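Local coordinates for N-deoxyribosyltransferase (Bacillus psychrosaccharolyticus, PDB 6EVS), which probably catalyses the transfer of 2'-deoxyribose between nucleobases, a reaction used in the enzymatic synthesis of modified nucleosides, at residues 25-30 and 36-41. Numbering follows the deposited sequence.
Sequences VLRDLG and PRENQL
R27 and E38 reach for one another from opposite directions and join in a two-pronged salt bridge, the sole link between residues 25-30 and 36-41. The guanidinium is used end-on: R27 NH1 donates to E38 OE1 at 2.9 Å, and R27 NH2 donates to E38 OE2 at 2.8 Å. The first of these bonds is nearly straight (168°), the second somewhat more bent. Each oxygen accepts on its syn side and lies in or close to the guanidinium plane, whereas the nitrogens sit out of the carboxylate plane, because the two flat groups are turned 24° from each other. Two bonds at separate atoms restrict rotation of both ends. With the CA atoms 14.0 Å apart, the span is bridged by two outstretched side chains directed at each other: the R27 chain is extended from CG to NE, and E38 runs straight beyond CG (chi2 179°).

The bridge lies at the surface of a parallel alpha/beta fold of the nucleoside 2-deoxyribosyltransferase family, where helix 13-28 is followed by strand 32-34, at the edge of this chain's sheet, and then by the loop leading to helix 49-65. It thus ties the last turn of the helix to the 3-10 segment just beyond the strand. R27 NH2 also donates to the carbonyl oxygen of V33, so the guanidinium is held by the intervening strand as well as by the loop.

The turn that carries E38 is closed by N39 N bonding to P36 O at 3.0 Å, and Q40 NE2 reaches back to R37 O at 2.7 Å. R37 lies against helix 13-28 and forms a salt bridge with E23, giving the loop a second ionic link to that helix. On the R27 side, the helix closes in a Schellman motif at G30, whose N bonds to R27 O at 2.9 Å.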
loop_
_atom_site.group_PDB
_atom_site.type_symbol
_atom_site.label_atom_id
_atom_site.label_comp_id
_atom_site.label_asym_id
_atom_site.label_seq_id
_atom_site.Cartn_x
_atom_site.Cartn_y
_atom_site.Cartn_z
ATOM N N VAL A 25 3.531 -2.888 -31.450
ATOM C CA VAL A 25 3.213 -4.283 -31.153
ATOM C C VAL A 25 2.086 -4.363 -30.128
ATOM O O VAL A 25 1.101 -5.092 -30.316
ATOM C CB VAL A 25 4.467 -5.032 -30.670
ATOM C CG1 VAL A 25 4.077 -6.358 -30.004
ATOM C CG2 VAL A 25 5.417 -5.283 -31.844
ATOM N N LEU A 26 2.215 -3.614 -29.030
ATOM C CA LEU A 26 1.236 -3.737 -27.955
ATOM C C LEU A 26 -0.113 -3.168 -28.368
ATOM O O LEU A 26 -1.153 -3.694 -27.955
ATOM C CB LEU A 26 1.741 -3.049 -26.683
ATOM C CG LEU A 26 3.029 -3.632 -26.093
ATOM C CD1 LEU A 26 3.555 -2.794 -24.945
ATOM C CD2 LEU A 26 2.815 -5.072 -25.640
ATOM N N ARG A 27 -0.118 -2.119 -29.198
ATOM C CA ARG A 27 -1.381 -1.522 -29.628
ATOM C C ARG A 27 -2.062 -2.368 -30.697
ATOM O O ARG A 27 -3.295 -2.447 -30.735
ATOM C CB ARG A 27 -1.144 -0.095 -30.131
ATOM C CG ARG A 27 -0.922 0.907 -29.001
ATOM C CD ARG A 27 -0.830 2.370 -29.491
ATOM N NE ARG A 27 -0.670 3.261 -28.342
ATOM C CZ ARG A 27 0.052 4.377 -28.332
ATOM N NH1 ARG A 27 0.691 4.766 -29.424
ATOM N NH2 ARG A 27 0.117 5.110 -27.227
ATOM N N ASP A 28 -1.283 -3.004 -31.572
ATOM C CA ASP A 28 -1.874 -3.907 -32.551
ATOM C C ASP A 28 -2.486 -5.129 -31.886
ATOM O O ASP A 28 -3.345 -5.787 -32.483
ATOM C CB ASP A 28 -0.833 -4.363 -33.578
ATOM C CG ASP A 28 -0.391 -3.237 -34.499
ATOM O OD1 ASP A 28 -1.125 -2.231 -34.616
ATOM O OD2 ASP A 28 0.689 -3.372 -35.113
ATOM N N LEU A 29 -2.039 -5.468 -30.682
ATOM C CA LEU A 29 -2.658 -6.536 -29.913
ATOM C C LEU A 29 -3.948 -6.088 -29.230
ATOM O O LEU A 29 -4.604 -6.911 -28.583
ATOM C CB LEU A 29 -1.663 -7.070 -28.877
ATOM C CG LEU A 29 -0.488 -7.885 -29.442
ATOM C CD1 LEU A 29 0.616 -8.044 -28.402
ATOM C CD2 LEU A 29 -0.945 -9.251 -29.966
ATOM N N GLY A 30 -4.335 -4.821 -29.374
ATOM C CA GLY A 30 -5.560 -4.306 -28.794
ATOM C C GLY A 30 -5.405 -3.640 -27.443
ATOM O O GLY A 30 -6.413 -3.207 -26.867
ATOM N N PRO A 36 5.128 7.469 -22.459
ATOM C CA PRO A 36 5.519 8.773 -21.911
ATOM C C PRO A 36 6.002 9.768 -22.946
ATOM O O PRO A 36 5.820 10.969 -22.735
ATOM C CB PRO A 36 6.630 8.410 -20.923
ATOM C CG PRO A 36 6.194 7.018 -20.408
ATOM C CD PRO A 36 5.652 6.346 -21.656
ATOM N N ARG A 37 6.586 9.313 -24.055
ATOM C CA ARG A 37 7.097 10.238 -25.064
ATOM C C ARG A 37 5.978 10.995 -25.778
ATOM O O ARG A 37 6.225 12.087 -26.318
ATOM C CB ARG A 37 7.953 9.479 -26.080
ATOM C CG ARG A 37 7.155 8.741 -27.135
ATOM C CD ARG A 37 8.048 8.100 -28.165
ATOM N NE ARG A 37 7.269 7.398 -29.177
ATOM C CZ ARG A 37 7.567 7.381 -30.466
ATOM N NH1 ARG A 37 8.623 8.048 -30.898
ATOM N NH2 ARG A 37 6.807 6.706 -31.319
ATOM N N GLU A 38 4.763 10.434 -25.807
ATOM C CA GLU A 38 3.606 11.110 -26.379
ATOM C C GLU A 38 2.961 12.068 -25.395
ATOM O O GLU A 38 1.943 12.680 -25.730
ATOM C CB GLU A 38 2.550 10.095 -26.839
ATOM C CG GLU A 38 3.070 8.886 -27.613
ATOM C CD GLU A 38 1.953 7.924 -28.002
ATOM O OE1 GLU A 38 2.031 7.321 -29.092
ATOM O OE2 GLU A 38 0.996 7.768 -27.212
ATOM N N ASN A 39 3.521 12.203 -24.196
ATOM C CA ASN A 39 2.907 12.949 -23.106
ATOM C C ASN A 39 3.918 13.879 -22.471
ATOM O O ASN A 39 4.050 13.978 -21.250
ATOM C CB ASN A 39 2.304 11.958 -22.122
ATOM C CG ASN A 39 1.234 11.134 -22.774
ATOM O OD1 ASN A 39 1.476 9.987 -23.180
ATOM N ND2 ASN A 39 0.043 11.718 -22.922
ATOM N N GLN A 40 4.656 14.588 -23.321
ATOM C CA GLN A 40 5.604 15.602 -22.894
ATOM C C GLN A 40 4.929 16.955 -22.710
ATOM O O GLN A 40 5.613 17.942 -22.411
ATOM C CB GLN A 40 6.774 15.666 -23.897
ATOM C CG GLN A 40 7.546 14.329 -23.900
ATOM C CD GLN A 40 8.702 14.263 -24.879
ATOM O OE1 GLN A 40 9.761 14.851 -24.656
ATOM N NE2 GLN A 40 8.520 13.506 -25.951
ATOM N N LEU A 41 3.596 17.002 -22.888
ATOM C CA LEU A 41 2.671 18.060 -22.483
ATOM C C LEU A 41 2.760 19.255 -23.424
ATOM O O LEU A 41 3.837 19.835 -23.581
ATOM C CB LEU A 41 2.934 18.449 -21.025
ATOM C CG LEU A 41 2.621 17.235 -20.135
ATOM C CD1 LEU A 41 2.687 17.562 -18.645
ATOM C CD2 LEU A 41 1.251 16.670 -20.492
#